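Local coordinates for protein leucine aminopeptidase 2, chloroplastic (Streptomyces sp. BC16019, PDB 5LHJ) that is a manganese-binding M17-family aminopeptidase of bottromycin maturation and probably removes unsubstituted N-terminal amino acids from peptides, at residues G321-R324 with V325-V329; T373-S376 with A377-H380; L396-T399 with V400-S404; A444-F447 with L448-F451; T488-E491 with T492-L496. All blocks are in the same frame, centred on the assembly; numbering follows the deposited sequence.

Contact 1 (G321-R324 with V325-V329); sequences GALR and VGDVV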
# COMPACT_ATOMS: atom_id res chain seq x y z
N GLY A 321 -5.85 10.02 -25.98
CA GLY A 321 -7.14 10.69 -26.17
C GLY A 321 -8.25 10.28 -25.22
O GLY A 321 -9.41 10.51 -25.52
N ALA A 322 -7.90 9.72 -24.06
CA ALA A 322 -8.90 9.20 -23.12
C ALA A 322 -9.53 10.28 -22.25
O ALA A 322 -8.95 11.34 -22.01
CB ALA A 322 -8.29 8.13 -22.23
N LEU A 323 -10.73 9.98 -21.74
CA LEU A 323 -11.44 10.86 -20.82
C LEU A 323 -10.57 11.24 -19.63
O LEU A 323 -9.93 10.38 -19.03
CB LEU A 323 -12.71 10.16 -20.33
CG LEU A 323 -13.69 10.98 -19.47
CD1 LEU A 323 -14.13 12.28 -20.11
CD2 LEU A 323 -14.90 10.13 -19.17
N ARG A 324 -10.52 12.54 -19.31
CA ARG A 324 -9.60 13.05 -18.29
C ARG A 324 -10.34 13.35 -16.99
O ARG A 324 -11.46 13.82 -17.01
CB ARG A 324 -8.92 14.34 -18.75
CG ARG A 324 -7.99 14.21 -19.97
CD ARG A 324 -7.76 15.54 -20.68
NE ARG A 324 -8.97 15.82 -21.43
CZ ARG A 324 -9.07 16.18 -22.70
NH1 ARG A 324 -8.03 16.49 -23.47
NH2 ARG A 324 -10.31 16.31 -23.16
N VAL A 325 -9.65 13.16 -15.87
CA VAL A 325 -10.13 13.65 -14.58
C VAL A 325 -10.24 15.18 -14.66
O VAL A 325 -9.30 15.85 -15.12
CB VAL A 325 -9.17 13.25 -13.44
CG1 VAL A 325 -9.56 13.93 -12.13
CG2 VAL A 325 -9.15 11.73 -13.28
N GLY A 326 -11.39 15.72 -14.25
CA GLY A 326 -11.66 17.16 -14.35
C GLY A 326 -12.50 17.55 -15.55
O GLY A 326 -13.05 18.67 -15.57
N ASP A 327 -12.63 16.67 -16.53
CA ASP A 327 -13.51 16.93 -17.67
C ASP A 327 -14.96 17.04 -17.23
O ASP A 327 -15.34 16.49 -16.19
CB ASP A 327 -13.38 15.85 -18.75
CG ASP A 327 -12.11 15.99 -19.57
OD1 ASP A 327 -11.36 16.98 -19.38
OD2 ASP A 327 -11.88 15.10 -20.42
N VAL A 328 -15.73 17.77 -18.01
CA VAL A 328 -17.15 17.94 -17.73
C VAL A 328 -17.92 17.43 -18.93
O VAL A 328 -17.63 17.81 -20.09
CB VAL A 328 -17.49 19.41 -17.38
CG1 VAL A 328 -18.99 19.64 -17.33
CG2 VAL A 328 -16.85 19.79 -16.05
N VAL A 329 -18.90 16.57 -18.65
CA VAL A 329 -19.82 16.04 -19.66
C VAL A 329 -21.13 16.82 -19.58
O VAL A 329 -21.73 16.93 -18.51
CB VAL A 329 -20.08 14.53 -19.44
CG1 VAL A 329 -21.17 14.03 -20.38
CG2 VAL A 329 -18.78 13.75 -19.62

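Contact 2 (T373-S376 with A377-H380); sequences TLTS and AAVH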
# COMPACT_ATOMS: atom_id res chain seq x y z
N THR A 373 -23.58 -3.69 -13.81
CA THR A 373 -22.49 -4.05 -12.89
C THR A 373 -21.80 -2.73 -12.51
O THR A 373 -20.78 -2.34 -13.09
CB THR A 373 -21.51 -5.02 -13.57
OG1 THR A 373 -21.11 -4.49 -14.84
CG2 THR A 373 -22.19 -6.37 -13.78
N LEU A 374 -22.38 -2.03 -11.54
CA LEU A 374 -22.08 -0.62 -11.38
C LEU A 374 -21.02 -0.31 -10.34
O LEU A 374 -20.07 0.40 -10.66
CB LEU A 374 -23.36 0.19 -11.12
CG LEU A 374 -23.31 1.67 -11.54
CD1 LEU A 374 -23.08 1.81 -13.05
CD2 LEU A 374 -24.58 2.37 -11.13
N THR A 375 -21.14 -0.85 -9.12
CA THR A 375 -20.27 -0.42 -8.02
C THR A 375 -19.66 -1.57 -7.26
O THR A 375 -20.33 -2.58 -7.04
CB THR A 375 -21.01 0.48 -7.01
OG1 THR A 375 -22.01 -0.27 -6.30
CG2 THR A 375 -21.63 1.65 -7.72
N SER A 376 -18.43 -1.38 -6.81
CA SER A 376 -17.74 -2.38 -6.00
C SER A 376 -18.11 -2.26 -4.53
O SER A 376 -17.96 -3.22 -3.79
CB SER A 376 -16.24 -2.26 -6.18
OG SER A 376 -15.80 -0.95 -5.82
N ALA A 377 -18.62 -1.10 -4.11
CA ALA A 377 -18.91 -0.83 -2.70
C ALA A 377 -20.02 -1.74 -2.19
O ALA A 377 -19.97 -2.15 -1.03
CB ALA A 377 -19.27 0.63 -2.50
N ALA A 378 -20.96 -2.08 -3.09
CA ALA A 378 -22.09 -2.99 -2.85
C ALA A 378 -21.65 -4.25 -2.10
O ALA A 378 -22.07 -4.49 -0.95
CB ALA A 378 -22.76 -3.36 -4.17
N VAL A 379 -20.72 -4.96 -2.72
CA VAL A 379 -20.22 -6.25 -2.26
C VAL A 379 -19.68 -6.26 -0.82
O VAL A 379 -19.81 -7.27 -0.15
CB VAL A 379 -19.19 -6.83 -3.27
CG1 VAL A 379 -17.83 -6.13 -3.20
CG2 VAL A 379 -19.02 -8.32 -3.10
N HIS A 380 -19.09 -5.16 -0.35
CA HIS A 380 -18.47 -5.13 0.98
C HIS A 380 -19.40 -5.55 2.11
O HIS A 380 -19.00 -6.32 2.97
CB HIS A 380 -17.87 -3.74 1.29
CG HIS A 380 -16.56 -3.49 0.63
ND1 HIS A 380 -16.43 -3.28 -0.73
CD2 HIS A 380 -15.31 -3.41 1.14
CE1 HIS A 380 -15.16 -3.08 -1.03
NE2 HIS A 380 -14.45 -3.16 0.09
O HOH W 1 -19.84 -5.13 -5.96

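Contact 3 (L396-T399 with V400-S404); sequences LAQT and VLAAS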
# COMPACT_ATOMS: atom_id res chain seq x y z
N LEU A 396 -43.35 -1.46 -7.05
CA LEU A 396 -42.36 -2.00 -7.98
C LEU A 396 -41.29 -2.81 -7.25
O LEU A 396 -40.88 -3.87 -7.72
CB LEU A 396 -41.72 -0.88 -8.78
CG LEU A 396 -40.75 -1.27 -9.89
CD1 LEU A 396 -41.36 -2.26 -10.88
CD2 LEU A 396 -40.29 -0.01 -10.59
N ALA A 397 -40.85 -2.32 -6.09
CA ALA A 397 -39.89 -3.08 -5.27
C ALA A 397 -40.42 -4.46 -4.94
O ALA A 397 -39.70 -5.45 -5.09
CB ALA A 397 -39.53 -2.34 -3.99
N GLN A 398 -41.68 -4.54 -4.50
CA GLN A 398 -42.23 -5.85 -4.15
C GLN A 398 -42.33 -6.76 -5.36
O GLN A 398 -42.05 -7.95 -5.25
CB GLN A 398 -43.58 -5.76 -3.42
CG GLN A 398 -44.02 -7.10 -2.78
CD GLN A 398 -42.89 -7.85 -2.04
OE1 GLN A 398 -42.29 -7.34 -1.08
NE2 GLN A 398 -42.59 -9.07 -2.50
N THR A 399 -42.68 -6.20 -6.52
CA THR A 399 -42.77 -6.99 -7.75
C THR A 399 -41.41 -7.59 -8.11
O THR A 399 -41.32 -8.80 -8.40
CB THR A 399 -43.30 -6.13 -8.92
OG1 THR A 399 -44.63 -5.68 -8.62
CG2 THR A 399 -43.31 -6.89 -10.24
N VAL A 400 -40.37 -6.77 -8.08
CA VAL A 400 -39.01 -7.24 -8.41
C VAL A 400 -38.52 -8.28 -7.39
O VAL A 400 -37.98 -9.33 -7.76
CB VAL A 400 -38.00 -6.08 -8.56
CG1 VAL A 400 -36.58 -6.60 -8.77
CG2 VAL A 400 -38.39 -5.20 -9.73
N LEU A 401 -38.72 -7.99 -6.10
CA LEU A 401 -38.26 -8.91 -5.07
C LEU A 401 -38.96 -10.27 -5.14
O LEU A 401 -38.31 -11.31 -5.04
CB LEU A 401 -38.39 -8.29 -3.67
CG LEU A 401 -37.45 -7.12 -3.39
CD1 LEU A 401 -37.85 -6.41 -2.10
CD2 LEU A 401 -36.00 -7.55 -3.36
N ALA A 402 -40.27 -10.28 -5.33
CA ALA A 402 -41.01 -11.55 -5.47
C ALA A 402 -40.56 -12.31 -6.72
O ALA A 402 -40.41 -13.54 -6.68
CB ALA A 402 -42.51 -11.29 -5.51
N ALA A 403 -40.31 -11.58 -7.81
CA ALA A 403 -39.78 -12.19 -9.03
C ALA A 403 -38.43 -12.86 -8.79
O ALA A 403 -38.20 -13.98 -9.26
CB ALA A 403 -39.67 -11.17 -10.15
N SER A 404 -37.53 -12.18 -8.07
CA SER A 404 -36.23 -12.76 -7.74
C SER A 404 -36.38 -14.02 -6.88
O SER A 404 -35.63 -14.99 -7.05
CB SER A 404 -35.31 -11.73 -7.07
OG SER A 404 -35.66 -11.52 -5.71

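Contact 4 (A444-F447 with L448-F451); sequences AALF and LQDF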
# COMPACT_ATOMS: atom_id res chain seq x y z
N ALA A 444 -24.43 6.23 -6.45
CA ALA A 444 -24.59 5.90 -7.88
C ALA A 444 -26.06 5.81 -8.28
O ALA A 444 -26.46 6.26 -9.37
CB ALA A 444 -23.86 4.61 -8.24
N ALA A 445 -26.88 5.23 -7.40
CA ALA A 445 -28.31 5.11 -7.63
C ALA A 445 -28.96 6.49 -7.68
O ALA A 445 -29.78 6.76 -8.56
CB ALA A 445 -28.94 4.23 -6.54
N LEU A 446 -28.59 7.36 -6.73
CA LEU A 446 -29.08 8.75 -6.72
C LEU A 446 -28.65 9.54 -7.98
O LEU A 446 -29.42 10.32 -8.54
CB LEU A 446 -28.58 9.48 -5.46
CG LEU A 446 -29.14 8.92 -4.14
CD1 LEU A 446 -28.34 9.43 -2.95
CD2 LEU A 446 -30.62 9.27 -3.98
N PHE A 447 -27.41 9.32 -8.41
CA PHE A 447 -26.89 9.89 -9.66
C PHE A 447 -27.79 9.51 -10.83
O PHE A 447 -28.23 10.39 -11.60
CB PHE A 447 -25.43 9.41 -9.85
CG PHE A 447 -24.74 9.94 -11.07
CD1 PHE A 447 -25.06 9.46 -12.35
CD2 PHE A 447 -23.72 10.87 -10.96
CE1 PHE A 447 -24.40 9.94 -13.48
CE2 PHE A 447 -23.05 11.34 -12.08
CZ PHE A 447 -23.40 10.88 -13.35
N LEU A 448 -28.07 8.21 -10.98
CA LEU A 448 -28.92 7.73 -12.08
C LEU A 448 -30.34 8.28 -11.98
O LEU A 448 -30.96 8.61 -13.00
CB LEU A 448 -28.98 6.20 -12.09
CG LEU A 448 -27.68 5.44 -12.36
CD1 LEU A 448 -27.95 3.94 -12.25
CD2 LEU A 448 -27.07 5.78 -13.71
N GLN A 449 -30.86 8.37 -10.76
CA GLN A 449 -32.22 8.86 -10.54
C GLN A 449 -32.44 10.24 -11.17
O GLN A 449 -33.53 10.50 -11.68
CB GLN A 449 -32.54 8.90 -9.04
CG GLN A 449 -34.00 9.22 -8.74
CD GLN A 449 -34.31 9.17 -7.25
OE1 GLN A 449 -33.43 9.36 -6.41
NE2 GLN A 449 -35.57 8.90 -6.92
N ASP A 450 -31.42 11.10 -11.13
CA ASP A 450 -31.46 12.47 -11.70
C ASP A 450 -31.89 12.47 -13.18
O ASP A 450 -32.44 13.46 -13.68
CB ASP A 450 -30.07 13.15 -11.68
CG ASP A 450 -29.54 13.52 -10.28
OD1 ASP A 450 -30.25 13.52 -9.26
OD2 ASP A 450 -28.32 13.83 -10.24
N PHE A 451 -31.59 11.40 -13.90
CA PHE A 451 -31.78 11.37 -15.36
C PHE A 451 -33.09 10.72 -15.80
O PHE A 451 -33.38 10.70 -16.98
CB PHE A 451 -30.58 10.67 -15.99
CG PHE A 451 -29.31 11.40 -15.75
CD1 PHE A 451 -28.97 12.49 -16.53
CD2 PHE A 451 -28.46 11.04 -14.70
CE1 PHE A 451 -27.78 13.19 -16.30
CE2 PHE A 451 -27.29 11.75 -14.45
CZ PHE A 451 -26.95 12.82 -15.26

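Contact 5 (T488-E491 with T492-L496); sequences TLIE and TLRAL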
# COMPACT_ATOMS: atom_id res chain seq x y z
N THR A 488 -34.66 -13.19 -13.02
CA THR A 488 -35.40 -12.14 -12.30
C THR A 488 -36.13 -11.20 -13.27
O THR A 488 -37.31 -10.90 -13.07
CB THR A 488 -34.50 -11.34 -11.34
OG1 THR A 488 -34.00 -12.22 -10.33
CG2 THR A 488 -35.26 -10.21 -10.68
N LEU A 489 -35.45 -10.76 -14.32
CA LEU A 489 -36.07 -9.89 -15.32
C LEU A 489 -37.26 -10.57 -15.99
O LEU A 489 -38.32 -9.97 -16.13
CB LEU A 489 -35.08 -9.45 -16.39
CG LEU A 489 -34.03 -8.40 -16.01
CD1 LEU A 489 -33.10 -8.22 -17.20
CD2 LEU A 489 -34.63 -7.06 -15.58
N ILE A 490 -37.08 -11.83 -16.40
CA ILE A 490 -38.17 -12.57 -17.03
C ILE A 490 -39.37 -12.69 -16.09
O ILE A 490 -40.50 -12.43 -16.50
CB ILE A 490 -37.72 -13.96 -17.53
CG1 ILE A 490 -36.72 -13.81 -18.68
CG2 ILE A 490 -38.93 -14.79 -17.99
CD1 ILE A 490 -36.03 -15.10 -19.06
N GLU A 491 -39.14 -13.07 -14.84
CA GLU A 491 -40.24 -13.17 -13.87
C GLU A 491 -40.91 -11.81 -13.57
O GLU A 491 -42.14 -11.74 -13.39
CB GLU A 491 -39.79 -13.86 -12.59
CG GLU A 491 -39.63 -15.36 -12.76
CD GLU A 491 -40.96 -16.11 -12.92
OE1 GLU A 491 -42.03 -15.58 -12.58
OE2 GLU A 491 -40.92 -17.27 -13.39
N THR A 492 -40.12 -10.74 -13.55
CA THR A 492 -40.66 -9.38 -13.39
C THR A 492 -41.57 -9.01 -14.55
O THR A 492 -42.69 -8.53 -14.35
CB THR A 492 -39.53 -8.35 -13.25
OG1 THR A 492 -38.75 -8.69 -12.09
CG2 THR A 492 -40.07 -6.95 -13.09
N LEU A 493 -41.10 -9.26 -15.77
CA LEU A 493 -41.89 -8.95 -16.96
C LEU A 493 -43.18 -9.78 -17.00
O LEU A 493 -44.23 -9.26 -17.41
CB LEU A 493 -41.06 -9.15 -18.22
CG LEU A 493 -39.87 -8.19 -18.35
CD1 LEU A 493 -38.90 -8.68 -19.41
CD2 LEU A 493 -40.31 -6.77 -18.64
N ARG A 494 -43.11 -11.05 -16.58
CA ARG A 494 -44.31 -11.92 -16.50
C ARG A 494 -45.35 -11.32 -15.55
O ARG A 494 -46.53 -11.19 -15.90
CB ARG A 494 -43.95 -13.35 -16.05
CG ARG A 494 -43.24 -14.18 -17.11
CD ARG A 494 -42.67 -15.49 -16.56
NE ARG A 494 -43.74 -16.45 -16.26
CZ ARG A 494 -44.30 -17.30 -17.13
NH1 ARG A 494 -43.91 -17.37 -18.41
NH2 ARG A 494 -45.27 -18.12 -16.71
N ALA A 495 -44.90 -10.94 -14.35
CA ALA A 495 -45.79 -10.32 -13.36
C ALA A 495 -46.40 -9.00 -13.85
O ALA A 495 -47.60 -8.78 -13.68
CB ALA A 495 -45.08 -10.12 -12.04
N LEU A 496 -45.59 -8.15 -14.47
CA LEU A 496 -46.08 -6.87 -15.01
C LEU A 496 -47.10 -7.08 -16.13
O LEU A 496 -48.07 -6.32 -16.22
CB LEU A 496 -44.93 -6.00 -15.52
CG LEU A 496 -43.98 -5.44 -14.45
CD1 LEU A 496 -42.75 -4.86 -15.10
CD2 LEU A 496 -44.67 -4.39 -13.59

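Contact 1 (G321-R324 with V325-V329)
Arg324 and Asp327 are the two ends of a type II beta turn, closed by the backbone bond from Asp327 N to Arg324 O (3.1 Å). The carboxylate of Asp327 reaches back over this turn to take two bonds on a single oxygen: OD2 accepts Arg324 N at 3.1 Å from above the carboxylate plane, and its syn lone pair receives Arg324 NE at 3.2 Å in a salt bridge. OD2 lies almost in the guanidinium plane, at its edge, although the two flat groups are turned 72° against each other; the bend of the arginine at chi3 (-76°) folds NE back toward the aspartate. Gly326 holds the third turn position with a positive phi of 99°, where a CB would press on the preceding carbonyl. The turn leads from the loop after strand 306-316 into strand 328-330 of a small three-stranded sheet. Leu323 slides past the aspartate in the opposite direction, its CD1 3.6 Å from Asp327 OD2. Arg324 also forms a salt bridge through NH1 with Glu315 of the second subunit, and an alanine here would probably cost Asp327 its close salt bridge and leave that glutamate without this cationic mate.

Contact 2 (T373-S376 with A377-H380)
Ser376 and His380 are joined by one weak hydrogen bond, from His380 ND1 to the backbone oxygen of Ser376 at 3.4 Å. The oxygen lies at the edge of the imidazole, in its plane, and the N-H...O angle is 149°. The same imidazole stacks on His380 of the third subunit. Water supplies a second polar link: it donates to Thr375 O at 2.8 Å and accepts weakly from Val379 N, bridging the incoming loop and the first turn of the helix. Van der Waals contacts complete the local set. With chi1 at 75°, Val379 CG1 sits between its own backbone N and carbonyl carbon, which brings this methyl to 3.0 Å from Ser376 O, an unusually short and probably strained approach to the oxygen used by the histidine. Thr375 OG1 lies 3.8 Å from Ala378 CB, while its hydrogen bonds go to Asp462 and Thr441. This loop follows strand 367-372 in the catalytic domain and runs close to the metal-binding residues: Thr373 O accepts from Lys261 and Thr373 OG1 bonds to Asp284. It leads into helix 377-382, which packs through Ala377 and Ala378 on Thr441 of helix 440-449.

Contact 3 (L396-T399 with V400-S404)
Gln398 curls over Ala402 one helical turn on, its amide NE2 lying 3.7 Å from the methyl CB of Ala402. Although CG starts out anti to the backbone N (chi1 -167°), a bend at chi2 (43°) brings the amide back along the exposed flank of the helix. On a buried flank Leu396 and Val400 meet loosely through CD1 and CG2, 4.3 Å apart; the same CG2 lies 3.5 Å from Leu396 O. Leu401 lays its CG against Ala397 O at 3.3 Å, so its branch shields a carbonyl already bonded to Leu401 N (2.9 Å). The regular i to i+4 pattern runs through all four carbonyls from Leu396 to Thr399. Two hydroxyls turn inward on the backbone as well: Ser404 OG donates to Leu401 O at 2.7 Å, and Thr399 OG1 is bonded to Arg395 O in the preceding turn. Both polar groups thus find partners within the helix itself. This is helix 394-407, the crossover of a beta-alpha-beta unit between the parallel strands 386-390 and 410-413. Val400 and Leu401 pack on Leu389 of the first strand, Leu401 also on Phe411 of the second, while Ala403 and Ser404 face helix 486-498.

Contact 4 (A444-F447 with L448-F451)
The rings of Phe447 and Phe451 approach obliquely, neither stacked nor edge-to-face, with planes at 43° and centroids 5.5 Å apart. Phe447 CE1 and Phe451 CE2 make the nearest touch between them at 3.5 Å. At the rim of the Phe451 ring, near its plane, lies Phe447 O, 3.2 Å from Phe451 CD2; Leu448 N sits likewise at the edge of the Phe447 ring. Phe447 carries CG anti to its nitrogen (chi1 -178°), whereas Phe451 has CG anti to the carbonyl carbon (chi1 -63°), and these torsions bring CE1 of Phe447 and CE2 of Phe451 together. The pair lies toward the C-terminal part of helix 440-449, where the bonding pattern weakens. Leu448 N and Gln449 N still make good i to i+4 bonds, but Asp450 N is shared weakly between Leu446 O at 3.4 Å and Phe447 O at 3.3 Å. Gln449 runs extended beside Leu446, pointing the same way, with OE1 3.7 Å from Leu446 CD2; that oxygen accepts a hydrogen bond from Arg421. Asp450 forms two salt bridges, OD1 with Arg421 and OD2 with Arg431. Leu448 folds its CG over Ala444 O at 3.3 Å and packs on Trp458 and His460 of strand 458-462, while Phe451 meets His331 edge-to-face and also lies on Ala351 of helix 345-358.

Contact 5 (T488-E491 with T492-L496)
Thr488 and Thr492 meet in an i to i+4 contact within helix 486-498, close to the C-terminus and largely buried between other helices and strands. Thr488 O is held by two donors of Thr492: the backbone N at 2.9 Å and the hydroxyl OG1 at 2.8 Å, the latter from above the carbonyl plane. OG1 stands beside its own backbone N (chi1 -60°), which turns it back toward that carbonyl. The hydroxyl of Thr488 bonds instead to Glu409. At the next position Leu493 sets CG 3.2 Å from Leu489 O, and Ile490 CG2 touches Arg494 CD at 4.1 Å. Glu491 bends at chi2 (-70°) and brings its carboxylate beside Arg494, OE1 4.0 Å from Arg494 CD. Glu491 OE2 lies 4.1 Å from Arg494 NE, well out of the guanidinium plane; the opposite charges probably attract, but no N-H points at the oxygen. The salt bridge of Glu491 OE1 is with Arg406 of helix 394-407. A glutamine at Glu491 has no negative charge and would probably leave Arg406 without its salt-bridge mate and Arg494 without a nearby counter-charge. Leu489 and Ile490 pack on helix 286-301, Leu489 also on Val371 of strand 367-372. The arrangement is that of a regular alpha-helix packed between helices 286-301 and 394-407, beside the central mixed sheet of the catalytic domain.

In the fold
Contacts 3 and 5 belong to neighbouring helices, 394-407 and 486-498, with centres about 9 Å apart; Ala403 CB lies 3.3 Å from Thr492 OG1 where they meet. Contacts 2 and 4 also touch, Leu374 and Thr375 packing on Ala444. Contacts 1, 4 and 5 are mostly buried, whereas 2 and 3 each include an exposed residue. Regular backbone bonds run through contacts 3 and 5 and weaken in contact 4; contact 1 depends on a turn and a salt bridge, contact 2 on water and a weak bond. Side chains of contacts 1, 2 and 4 come within about 6 to 8 Å of metal-binding side chains, contact 5 about 12 Å, and contact 3 is remote; only 1 and 2 meet other subunits.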